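Local structure of globin (5D1V) at residues A25-E28 with R32-H35; R34-A39 with P77-P82; D86-H91 with H115-M120. The protein binds heme and, as a group II truncated hemoglobin, probably binds and carries oxygen. All coordinates share one frame; numbering follows the deposited sequence.

Contact 1 of 3, residues A25-E28 with R32-H35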
loop_
_atom_site.group_PDB
_atom_site.type_symbol
_atom_site.label_atom_id
_atom_site.label_comp_id
_atom_site.label_asym_id
_atom_site.label_seq_id
_atom_site.Cartn_x
_atom_site.Cartn_y
_atom_site.Cartn_z
ATOM N N ALA A 25 -2.727 -17.191 5.504
ATOM C CA ALA A 25 -1.464 -17.747 5.015
ATOM C C ALA A 25 -0.340 -16.739 5.225
ATOM O O ALA A 25 0.781 -17.094 5.635
ATOM C CB ALA A 25 -1.570 -18.134 3.529
ATOM N N ARG A 26 -0.655 -15.484 4.949
ATOM C CA ARG A 26 0.277 -14.385 5.113
ATOM C C ARG A 26 0.562 -14.121 6.584
ATOM O O ARG A 26 1.701 -13.921 6.962
ATOM C CB ARG A 26 -0.280 -13.131 4.416
ATOM C CG ARG A 26 -0.333 -13.344 2.931
ATOM C CD ARG A 26 -1.005 -12.241 2.185
ATOM N NE ARG A 26 -0.159 -11.074 2.299
ATOM C CZ ARG A 26 0.538 -10.522 1.317
ATOM N NH1 ARG A 26 0.485 -10.982 0.077
ATOM N NH2 ARG A 26 1.284 -9.473 1.599
ATOM N N VAL A 27 -0.468 -14.134 7.419
ATOM C CA VAL A 27 -0.270 -13.988 8.860
ATOM C C VAL A 27 0.679 -15.060 9.364
ATOM O O VAL A 27 1.626 -14.770 10.091
ATOM C CB VAL A 27 -1.609 -14.059 9.609
ATOM C CG1 VAL A 27 -1.407 -14.126 11.114
ATOM C CG2 VAL A 27 -2.443 -12.890 9.239
ATOM N N GLU A 28 0.469 -16.306 8.945
ATOM C CA GLU A 28 1.243 -17.393 9.506
ATOM C C GLU A 28 2.713 -17.203 9.136
ATOM O O GLU A 28 3.597 -17.580 9.893
ATOM C CB GLU A 28 0.722 -18.752 9.024
ATOM C CG GLU A 28 1.229 -19.904 9.892
ATOM C CD GLU A 28 0.333 -21.133 9.849
ATOM O OE1 GLU A 28 -0.590 -21.191 9.006
ATOM O OE2 GLU A 28 0.561 -22.038 10.672
ATOM N N ARG A 32 5.987 -10.609 12.343
ATOM C CA ARG A 32 5.471 -9.412 13.015
ATOM C C ARG A 32 4.164 -9.698 13.722
ATOM O O ARG A 32 3.823 -9.010 14.682
ATOM C CB ARG A 32 5.265 -8.279 12.014
ATOM C CG ARG A 32 6.525 -7.843 11.309
ATOM C CD ARG A 32 6.207 -6.750 10.332
ATOM N NE ARG A 32 5.512 -7.257 9.153
ATOM C CZ ARG A 32 5.024 -6.492 8.189
ATOM N NH1 ARG A 32 5.121 -5.175 8.265
ATOM N NH2 ARG A 32 4.418 -7.045 7.150
ATOM N N LEU A 33 3.436 -10.710 13.241
ATOM C CA LEU A 33 2.076 -10.975 13.701
ATOM C C LEU A 33 1.890 -12.324 14.350
ATOM O O LEU A 33 1.097 -12.436 15.271
ATOM C CB LEU A 33 1.098 -10.898 12.546
ATOM C CG LEU A 33 0.925 -9.501 11.976
ATOM C CD1 LEU A 33 0.047 -9.559 10.722
ATOM C CD2 LEU A 33 0.357 -8.530 13.000
ATOM N N ARG A 34 2.622 -13.331 13.862
ATOM C CA ARG A 34 2.287 -14.727 14.137
ATOM C C ARG A 34 2.222 -14.965 15.644
ATOM O O ARG A 34 1.312 -15.637 16.130
ATOM C CB ARG A 34 3.292 -15.688 13.475
ATOM C CG ARG A 34 3.061 -17.178 13.812
ATOM C CD ARG A 34 1.632 -17.559 13.459
ATOM N NE ARG A 34 1.230 -18.927 13.797
ATOM C CZ ARG A 34 0.651 -19.297 14.937
ATOM N NH1 ARG A 34 0.416 -18.418 15.912
ATOM N NH2 ARG A 34 0.282 -20.560 15.098
ATOM N N HIS A 35 3.160 -14.371 16.380
ATOM C CA HIS A 35 3.287 -14.615 17.808
ATOM C C HIS A 35 2.065 -14.190 18.626
ATOM O O HIS A 35 1.861 -14.655 19.755
ATOM C CB HIS A 35 4.517 -13.892 18.341
ATOM C CG HIS A 35 4.413 -12.400 18.263
ATOM N ND1 HIS A 35 4.045 -11.626 19.339
ATOM C CD2 HIS A 35 4.603 -11.541 17.234
ATOM C CE1 HIS A 35 4.038 -10.353 18.985
ATOM N NE2 HIS A 35 4.372 -10.273 17.711
HETATM O O HOH W 1 -0.315 -22.675 13.087
#

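Contact 2 of 3, residues R34-A39 with P77-P82. With HEM (protoporphyrin IX containing Fe), chain C.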
loop_
_atom_site.group_PDB
_atom_site.type_symbol
_atom_site.label_atom_id
_atom_site.label_comp_id
_atom_site.label_asym_id
_atom_site.label_seq_id
_atom_site.Cartn_x
_atom_site.Cartn_y
_atom_site.Cartn_z
ATOM N N ARG A 34 2.622 -13.331 13.862
ATOM C CA ARG A 34 2.287 -14.727 14.137
ATOM C C ARG A 34 2.222 -14.965 15.644
ATOM O O ARG A 34 1.312 -15.637 16.130
ATOM C CB ARG A 34 3.292 -15.688 13.475
ATOM C CG ARG A 34 3.061 -17.178 13.812
ATOM C CD ARG A 34 1.632 -17.559 13.459
ATOM N NE ARG A 34 1.230 -18.927 13.797
ATOM C CZ ARG A 34 0.651 -19.297 14.937
ATOM N NH1 ARG A 34 0.416 -18.418 15.912
ATOM N NH2 ARG A 34 0.282 -20.560 15.098
ATOM N N HIS A 35 3.160 -14.371 16.380
ATOM C CA HIS A 35 3.287 -14.615 17.808
ATOM C C HIS A 35 2.065 -14.190 18.626
ATOM O O HIS A 35 1.861 -14.655 19.755
ATOM C CB HIS A 35 4.517 -13.892 18.341
ATOM C CG HIS A 35 4.413 -12.400 18.263
ATOM N ND1 HIS A 35 4.045 -11.626 19.339
ATOM C CD2 HIS A 35 4.603 -11.541 17.234
ATOM C CE1 HIS A 35 4.038 -10.353 18.985
ATOM N NE2 HIS A 35 4.372 -10.273 17.711
ATOM N N LEU A 36 1.251 -13.315 18.061
ATOM C CA LEU A 36 0.073 -12.824 18.756
ATOM C C LEU A 36 -1.071 -13.812 18.717
ATOM O O LEU A 36 -1.981 -13.748 19.555
ATOM C CB LEU A 36 -0.383 -11.500 18.147
ATOM C CG LEU A 36 0.538 -10.296 18.398
ATOM C CD1 LEU A 36 0.036 -9.057 17.624
ATOM C CD2 LEU A 36 0.648 -9.999 19.851
ATOM N N PHE A 37 -1.031 -14.698 17.733
ATOM C CA PHE A 37 -2.093 -15.643 17.480
ATOM C C PHE A 37 -1.859 -16.953 18.236
ATOM O O PHE A 37 -0.720 -17.293 18.569
ATOM C CB PHE A 37 -2.199 -15.922 15.972
ATOM C CG PHE A 37 -2.763 -14.766 15.170
ATOM C CD1 PHE A 37 -1.980 -13.670 14.846
ATOM C CD2 PHE A 37 -4.080 -14.778 14.761
ATOM C CE1 PHE A 37 -2.505 -12.612 14.121
ATOM C CE2 PHE A 37 -4.613 -13.712 14.027
ATOM C CZ PHE A 37 -3.836 -12.646 13.711
ATOM N N PRO A 38 -2.928 -17.713 18.485
ATOM C CA PRO A 38 -2.744 -18.944 19.270
ATOM C C PRO A 38 -1.980 -20.021 18.509
ATOM O O PRO A 38 -1.744 -19.872 17.320
ATOM C CB PRO A 38 -4.172 -19.408 19.560
ATOM C CG PRO A 38 -5.077 -18.287 19.151
ATOM C CD PRO A 38 -4.340 -17.476 18.138
ATOM N N ALA A 39 -1.592 -21.096 19.197
ATOM C CA ALA A 39 -0.942 -22.215 18.527
ATOM C C ALA A 39 -1.830 -22.779 17.401
ATOM O O ALA A 39 -1.336 -23.091 16.331
ATOM C CB ALA A 39 -0.582 -23.305 19.528
ATOM N N PRO A 77 -6.121 -7.869 24.505
ATOM C CA PRO A 77 -4.993 -8.682 25.019
ATOM C C PRO A 77 -3.723 -8.613 24.173
ATOM O O PRO A 77 -2.670 -9.072 24.649
ATOM C CB PRO A 77 -5.553 -10.112 25.021
ATOM C CG PRO A 77 -7.012 -9.944 25.095
ATOM C CD PRO A 77 -7.315 -8.695 24.282
ATOM N N PHE A 78 -3.812 -8.030 22.976
ATOM C CA PHE A 78 -2.719 -7.999 21.991
ATOM C C PHE A 78 -2.108 -6.599 21.951
ATOM O O PHE A 78 -2.811 -5.635 21.640
ATOM C CB PHE A 78 -3.233 -8.377 20.606
ATOM C CG PHE A 78 -4.161 -9.541 20.623
ATOM C CD1 PHE A 78 -3.806 -10.712 21.283
ATOM C CD2 PHE A 78 -5.405 -9.478 20.004
ATOM C CE1 PHE A 78 -4.679 -11.794 21.340
ATOM C CE2 PHE A 78 -6.272 -10.548 20.059
ATOM C CZ PHE A 78 -5.912 -11.712 20.741
ATOM N N PRO A 79 -0.805 -6.474 22.239
ATOM C CA PRO A 79 -0.219 -5.128 22.102
ATOM C C PRO A 79 -0.154 -4.701 20.635
ATOM O O PRO A 79 0.603 -5.296 19.849
ATOM C CB PRO A 79 1.182 -5.281 22.696
ATOM C CG PRO A 79 1.096 -6.485 23.586
ATOM C CD PRO A 79 0.100 -7.399 22.948
ATOM N N ILE A 80 -0.960 -3.710 20.267
ATOM C CA ILE A 80 -1.113 -3.336 18.860
ATOM C C ILE A 80 -0.745 -1.893 18.715
ATOM O O ILE A 80 -1.432 -1.013 19.236
ATOM C CB ILE A 80 -2.526 -3.569 18.359
ATOM C CG1 ILE A 80 -2.863 -5.052 18.415
ATOM C CG2 ILE A 80 -2.665 -3.071 16.935
ATOM C CD1 ILE A 80 -4.328 -5.325 18.090
ATOM N N GLY A 81 0.350 -1.660 18.001
ATOM C CA GLY A 81 0.807 -0.319 17.709
ATOM C C GLY A 81 0.840 -0.153 16.194
ATOM O O GLY A 81 0.331 -1.010 15.481
ATOM N N PRO A 82 1.456 0.931 15.706
ATOM C CA PRO A 82 1.576 1.208 14.277
ATOM C C PRO A 82 2.174 0.029 13.473
ATOM O O PRO A 82 1.709 -0.267 12.357
ATOM C CB PRO A 82 2.503 2.432 14.244
ATOM C CG PRO A 82 2.255 3.109 15.538
ATOM C CD PRO A 82 2.065 1.998 16.518
HETATM C CHA HEM C . -9.192 -11.860 16.247
HETATM C CHB HEM C . -11.097 -8.743 13.046
HETATM C CHC HEM C . -7.097 -5.975 13.421
HETATM C CHD HEM C . -4.917 -9.699 15.636
HETATM C C1A HEM C . -10.069 -11.240 15.396
HETATM C C2A HEM C . -11.456 -11.616 15.177
HETATM C C3A HEM C . -11.981 -10.748 14.301
HETATM C C4A HEM C . -10.940 -9.789 13.937
HETATM C CMA HEM C . -13.413 -10.667 13.688
HETATM C CAA HEM C . -12.156 -12.804 15.875
HETATM C CBA HEM C . -13.021 -12.206 16.995
HETATM C CGA HEM C . -13.580 -13.343 17.832
HETATM O O1A HEM C . -12.804 -14.021 18.545
HETATM O O2A HEM C . -14.808 -13.570 17.803
HETATM C C1B HEM C . -10.187 -7.709 12.879
HETATM C C2B HEM C . -10.382 -6.508 12.096
HETATM C C3B HEM C . -9.268 -5.754 12.233
HETATM C C4B HEM C . -8.341 -6.454 13.061
HETATM C CMB HEM C . -11.658 -6.198 11.278
HETATM C CAB HEM C . -8.887 -4.384 11.630
HETATM C CBB HEM C . -9.587 -3.923 10.593
HETATM C C1C HEM C . -6.132 -6.739 14.031
HETATM C C2C HEM C . -4.743 -6.365 14.252
HETATM C C3C HEM C . -4.171 -7.424 14.879
HETATM C C4C HEM C . -5.143 -8.478 15.040
HETATM C CMC HEM C . -4.135 -4.988 13.858
HETATM C CAC HEM C . -2.710 -7.586 15.297
HETATM C CBC HEM C . -1.842 -6.910 14.552
HETATM C C1D HEM C . -5.884 -10.584 16.056
HETATM C C2D HEM C . -5.689 -11.759 16.900
HETATM C C3D HEM C . -6.888 -12.345 17.076
HETATM C C4D HEM C . -7.863 -11.566 16.339
HETATM C CMD HEM C . -4.342 -12.201 17.490
HETATM C CAD HEM C . -7.211 -13.610 17.888
HETATM C CBD HEM C . -7.222 -14.786 16.923
HETATM C CGD HEM C . -7.572 -16.070 17.614
HETATM O O1D HEM C . -7.317 -17.138 17.001
HETATM O O2D HEM C . -8.082 -16.026 18.768
HETATM N NA HEM C . -9.799 -10.110 14.634
HETATM N NB HEM C . -8.937 -7.639 13.458
HETATM N NC HEM C . -6.332 -8.004 14.550
HETATM N ND HEM C . -7.217 -10.512 15.748
HETATM FE FE HEM C . -8.033 -9.079 14.574
HETATM O O HOH W 2 -7.459 -10.270 12.865
#

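Contact 3 of 3, residues D86-H91 with H115-M120. With HEM (protoporphyrin IX containing Fe), chain C.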
loop_
_atom_site.group_PDB
_atom_site.type_symbol
_atom_site.label_atom_id
_atom_site.label_comp_id
_atom_site.label_asym_id
_atom_site.label_seq_id
_atom_site.Cartn_x
_atom_site.Cartn_y
_atom_site.Cartn_z
ATOM N N ASP A 86 0.095 -1.830 10.561
ATOM C CA ASP A 86 0.643 -1.813 9.214
ATOM C C ASP A 86 0.752 -3.231 8.649
ATOM O O ASP A 86 0.410 -3.477 7.492
ATOM C CB ASP A 86 2.023 -1.143 9.175
ATOM C CG ASP A 86 1.974 0.352 9.346
ATOM O OD1 ASP A 86 0.873 0.916 9.398
ATOM O OD2 ASP A 86 3.071 0.958 9.411
ATOM N N ALA A 87 1.206 -4.173 9.466
ATOM C CA ALA A 87 1.334 -5.552 9.012
ATOM C C ALA A 87 -0.038 -6.171 8.706
ATOM O O ALA A 87 -0.227 -6.768 7.659
ATOM C CB ALA A 87 2.101 -6.392 10.042
ATOM N N TRP A 88 -1.011 -5.996 9.600
ATOM C CA TRP A 88 -2.341 -6.504 9.368
ATOM C C TRP A 88 -2.946 -5.955 8.058
ATOM O O TRP A 88 -3.457 -6.700 7.204
ATOM C CB TRP A 88 -3.211 -6.136 10.563
ATOM C CG TRP A 88 -4.487 -6.878 10.607
ATOM C CD1 TRP A 88 -4.763 -7.986 11.350
ATOM C CD2 TRP A 88 -5.684 -6.578 9.878
ATOM N NE1 TRP A 88 -6.048 -8.380 11.145
ATOM C CE2 TRP A 88 -6.638 -7.550 10.244
ATOM C CE3 TRP A 88 -6.055 -5.569 8.977
ATOM C CZ2 TRP A 88 -7.937 -7.560 9.726
ATOM C CZ3 TRP A 88 -7.344 -5.589 8.458
ATOM C CH2 TRP A 88 -8.260 -6.588 8.831
ATOM N N LEU A 89 -2.852 -4.648 7.890
ATOM C CA LEU A 89 -3.463 -3.973 6.741
ATOM C C LEU A 89 -2.779 -4.405 5.447
ATOM O O LEU A 89 -3.450 -4.636 4.441
ATOM C CB LEU A 89 -3.386 -2.467 6.920
ATOM C CG LEU A 89 -4.348 -1.616 6.128
ATOM C CD1 LEU A 89 -5.794 -1.996 6.439
ATOM C CD2 LEU A 89 -4.076 -0.183 6.508
ATOM N N GLU A 90 -1.454 -4.544 5.473
ATOM C CA GLU A 90 -0.730 -5.045 4.300
ATOM C C GLU A 90 -1.347 -6.356 3.808
ATOM O O GLU A 90 -1.636 -6.536 2.608
ATOM C CB GLU A 90 0.756 -5.258 4.620
ATOM C CG GLU A 90 1.534 -5.888 3.476
ATOM C CD GLU A 90 2.986 -6.183 3.796
ATOM O OE1 GLU A 90 3.535 -5.583 4.748
ATOM O OE2 GLU A 90 3.600 -6.977 3.048
ATOM N N HIS A 91 -1.540 -7.283 4.737
ATOM C CA HIS A 91 -1.968 -8.607 4.342
ATOM C C HIS A 91 -3.436 -8.640 3.975
ATOM O O HIS A 91 -3.814 -9.367 3.064
ATOM C CB HIS A 91 -1.649 -9.604 5.445
ATOM C CG HIS A 91 -0.185 -9.709 5.720
ATOM N ND1 HIS A 91 0.752 -9.770 4.712
ATOM C CD2 HIS A 91 0.507 -9.757 6.880
ATOM C CE1 HIS A 91 1.958 -9.841 5.240
ATOM N NE2 HIS A 91 1.836 -9.833 6.554
ATOM N N HIS A 115 -9.922 2.118 8.517
ATOM C CA HIS A 115 -10.440 2.750 9.717
ATOM C C HIS A 115 -10.355 1.807 10.915
ATOM O O HIS A 115 -9.861 2.182 11.972
ATOM C CB HIS A 115 -11.888 3.184 9.480
ATOM C CG HIS A 115 -12.470 4.005 10.589
ATOM N ND1 HIS A 115 -13.045 3.454 11.710
ATOM C CD2 HIS A 115 -12.586 5.346 10.722
ATOM C CE1 HIS A 115 -13.493 4.425 12.493
ATOM N NE2 HIS A 115 -13.227 5.577 11.915
ATOM N N ALA A 116 -10.813 0.570 10.727
ATOM C CA ALA A 116 -10.874 -0.418 11.804
ATOM C C ALA A 116 -9.474 -0.761 12.347
ATOM O O ALA A 116 -9.285 -0.902 13.574
ATOM C CB ALA A 116 -11.559 -1.648 11.312
ATOM N N ALA A 117 -8.512 -0.914 11.444
ATOM C CA ALA A 117 -7.145 -1.240 11.852
ATOM C C ALA A 117 -6.547 -0.123 12.709
ATOM O O ALA A 117 -5.875 -0.394 13.680
ATOM C CB ALA A 117 -6.270 -1.501 10.658
ATOM N N GLN A 118 -6.762 1.124 12.317
ATOM C CA GLN A 118 -6.311 2.276 13.103
ATOM C C GLN A 118 -6.961 2.271 14.472
ATOM O O GLN A 118 -6.271 2.395 15.504
ATOM C CB GLN A 118 -6.619 3.583 12.361
ATOM C CG GLN A 118 -6.242 4.857 13.107
ATOM C CD GLN A 118 -4.731 5.121 13.187
ATOM O OE1 GLN A 118 -3.915 4.361 12.663
ATOM N NE2 GLN A 118 -4.364 6.235 13.822
ATOM N N ALA A 119 -8.280 2.119 14.490
ATOM C CA ALA A 119 -9.035 2.154 15.743
ATOM C C ALA A 119 -8.769 0.958 16.696
ATOM O O ALA A 119 -9.187 0.983 17.863
ATOM C CB ALA A 119 -10.503 2.237 15.420
ATOM N N MET A 120 -8.109 -0.084 16.218
ATOM C CA MET A 120 -7.787 -1.239 17.037
ATOM C C MET A 120 -6.528 -1.003 17.876
ATOM O O MET A 120 -6.239 -1.751 18.808
ATOM C CB MET A 120 -7.585 -2.463 16.154
ATOM C CG MET A 120 -8.003 -3.740 16.782
ATOM S SD MET A 120 -9.797 -3.819 16.931
ATOM C CE MET A 120 -10.256 -4.322 15.282
HETATM C CHA HEM C . -9.192 -11.860 16.247
HETATM C CHB HEM C . -11.097 -8.743 13.046
HETATM C CHC HEM C . -7.097 -5.975 13.421
HETATM C CHD HEM C . -4.917 -9.699 15.636
HETATM C C1A HEM C . -10.069 -11.240 15.396
HETATM C C2A HEM C . -11.456 -11.616 15.177
HETATM C C3A HEM C . -11.981 -10.748 14.301
HETATM C C4A HEM C . -10.940 -9.789 13.937
HETATM C CMA HEM C . -13.413 -10.667 13.688
HETATM C CAA HEM C . -12.156 -12.804 15.875
HETATM C CBA HEM C . -13.021 -12.206 16.995
HETATM C CGA HEM C . -13.580 -13.343 17.832
HETATM O O1A HEM C . -12.804 -14.021 18.545
HETATM O O2A HEM C . -14.808 -13.570 17.803
HETATM C C1B HEM C . -10.187 -7.709 12.879
HETATM C C2B HEM C . -10.382 -6.508 12.096
HETATM C C3B HEM C . -9.268 -5.754 12.233
HETATM C C4B HEM C . -8.341 -6.454 13.061
HETATM C CMB HEM C . -11.658 -6.198 11.278
HETATM C CAB HEM C . -8.887 -4.384 11.630
HETATM C CBB HEM C . -9.587 -3.923 10.593
HETATM C C1C HEM C . -6.132 -6.739 14.031
HETATM C C2C HEM C . -4.743 -6.365 14.252
HETATM C C3C HEM C . -4.171 -7.424 14.879
HETATM C C4C HEM C . -5.143 -8.478 15.040
HETATM C CMC HEM C . -4.135 -4.988 13.858
HETATM C CAC HEM C . -2.710 -7.586 15.297
HETATM C CBC HEM C . -1.842 -6.910 14.552
HETATM C C1D HEM C . -5.884 -10.584 16.056
HETATM C C2D HEM C . -5.689 -11.759 16.900
HETATM C C3D HEM C . -6.888 -12.345 17.076
HETATM C C4D HEM C . -7.863 -11.566 16.339
HETATM C CMD HEM C . -4.342 -12.201 17.490
HETATM C CAD HEM C . -7.211 -13.610 17.888
HETATM C CBD HEM C . -7.222 -14.786 16.923
HETATM C CGD HEM C . -7.572 -16.070 17.614
HETATM O O1D HEM C . -7.317 -17.138 17.001
HETATM O O2D HEM C . -8.082 -16.026 18.768
HETATM N NA HEM C . -9.799 -10.110 14.634
HETATM N NB HEM C . -8.937 -7.639 13.458
HETATM N NC HEM C . -6.332 -8.004 14.550
HETATM N ND HEM C . -7.217 -10.512 15.748
HETATM FE FE HEM C . -8.033 -9.079 14.574
HETATM O O HOH W 2 -7.459 -10.270 12.865
#

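Contact 1 of 3, residues A25-E28 with R32-H35
Arg-34 folds back across the last turn of helix 13-28 and runs alongside Glu-28, at the point where this truncated globin chain leaves the helix and turns toward the heme pocket. The path of the arginine is a worked example of a long side chain packing through its methylenes before its charge is used. Its CB lies 3.9 Å from the carbonyl oxygen of Val-27. The first torsion, which puts CG anti to the backbone N (chi1 176°), sets that carbon 4.0 Å from Glu-28 O; the bend at chi2 (55°) then lays CD against the CA of the same glutamate. NE reaches Glu-28 CG, which meets the guanidinium at its edge, near its plane. These contacts fall where the final helical carbonyls lie, so the aliphatic part of the arginine covers them without bonding to them. The charges stop short of a salt bridge: Glu-28 OE2 and Arg-34 NE are 4.5 Å apart, and the carboxylate and guanidinium planes are turned 67° from each other. The stronger polar partner of the guanidinium is the carbonyl of Pro-38, taken by NH1 farther along the loop. Deeper in the protein, Val-27 CG1 packs at 4.3 Å against Leu-33 CB. Leu-33 belongs to the heme pocket and also touches Ala-87 on helix 82-98. At the tip of the arginine a single water joins the two chains, donating to Glu-28 OE2 at 2.6 Å and accepting from Arg-34 NH2 at 3.0 Å.

Contact 2 of 3, residues R34-A39 with P77-P82
The phenyl ring of Phe-78, touched obliquely by the carbonyl oxygen of Leu-36, carries the heme methyl CMD over the centre of one face, 3.5 Å above its plane, and has Pro-77 CB toward the rim of the other. The ring of Phe-37 receives the same methyl over its own centre from the opposite direction. One heme substituent is thus clasped between two aromatic faces, Phe-37 on the side of the iron-bound water and Phe-78 on the side of His-75, the axial ligand. Phe-78 also reaches under the pyrrole, its CE2 lying 3.4 Å from HEM C2D. Between the protein segments themselves the packing is modest and apolar. In Leu-36 chi1 (-70°) sets CG anti to the carbonyl carbon, and the two methyls then diverge: CD2 packs against Pro-79 CD at 4.1 Å and against Phe-78 CB, while CD1 lies 3.9 Å from the vinyl carbon HEM CAC. Ile-80 adds its CD1 beneath the neighbouring pyrrole, 3.8 Å from HEM C3C. The pair illustrates how two loops of a globin close the rim of the heme crevice with the cofactor as a shared surface. Pro-38 extends this rim toward one propionate, its CD 3.2 Å from HEM O1D. Asn-122, near the chain end, bonds to Phe-78 O and Ile-80 N and so secures the second loop. The backbone N of Gly-81, at the N-cap position, bonds to Glu-84 OE1. The first loop joins helix 13-28 to helix 42-55; the second leads from helix 71-74 into helix 82-98.

Contact 3 of 3, residues D86-H91 with H115-M120
Trp-88, which packs against Ala-117, gives its indole NE1 hydrogen to the water on the heme iron, at 2.9 Å and in the plane of the ring. The iron holds the same water at 2.2 Å. A tryptophan here, on the helix 82-98 that lines the distal pocket, is characteristic of group II and group III truncated hemoglobins, whose two-on-two helical sandwich sets this helix beside helix 105-119. CG lies anti to the backbone N (chi1 -166°), which carries the indole over the porphyrin, one face against the heme and the six-membered ring extending toward the CAB vinyl. CD1 is 3.3 Å from HEM C1C, and Phe-23 meets the indole edge-to-face. An alanine here has no N-H to offer, so the coordinated water would probably be left without this mate and a gap opened over the distal face. Ala-117 makes the direct helix-to-helix contact: its CB meets Leu-89 CD1 at 4.3 Å and Trp-88 CE3 at 4.4 Å, approaching the indole obliquely. The same methyl lies 4.0 Å from HEM CAB, so the helices meet beside this vinyl, at the edge of the heme, rather than through a broad interface of their own. Leu-89 continues the apolar seam onto Phe-113, while on another flank of helix 82-98 Glu-90 forms a salt bridge with Arg-83 of the second subunit. Met-120, bent at chi2 and chi3, comes from the proximal side, so one pyrrole is held between Trp-88 CZ2, 3.4 Å from HEM C3B, and Met-120 CE, 3.5 Å from that carbon.

In the fold
Along the chain, contact 1 runs directly into contact 2, with which it shares Arg-34 and His-35; contact 3 opens only after both have closed. The centres of contacts 1 and 2 are about 9 Å apart, and Val-27 CG1 packs on Phe-37 CE1 at 3.5 Å. The centre of contact 3 lies about 14 Å from that of contact 1, tied to it by the Arg-32 to Glu-90 salt bridge, and about 13 Å from that of contact 2, where Ile-80 CD1 is 4.1 Å from Met-120 O. Helices 82-98 and 105-119 and the two loops line part of one heme crevice, with helix 13-28 packed behind through Val-27: a small all-helical globin builds its core around its cofactor.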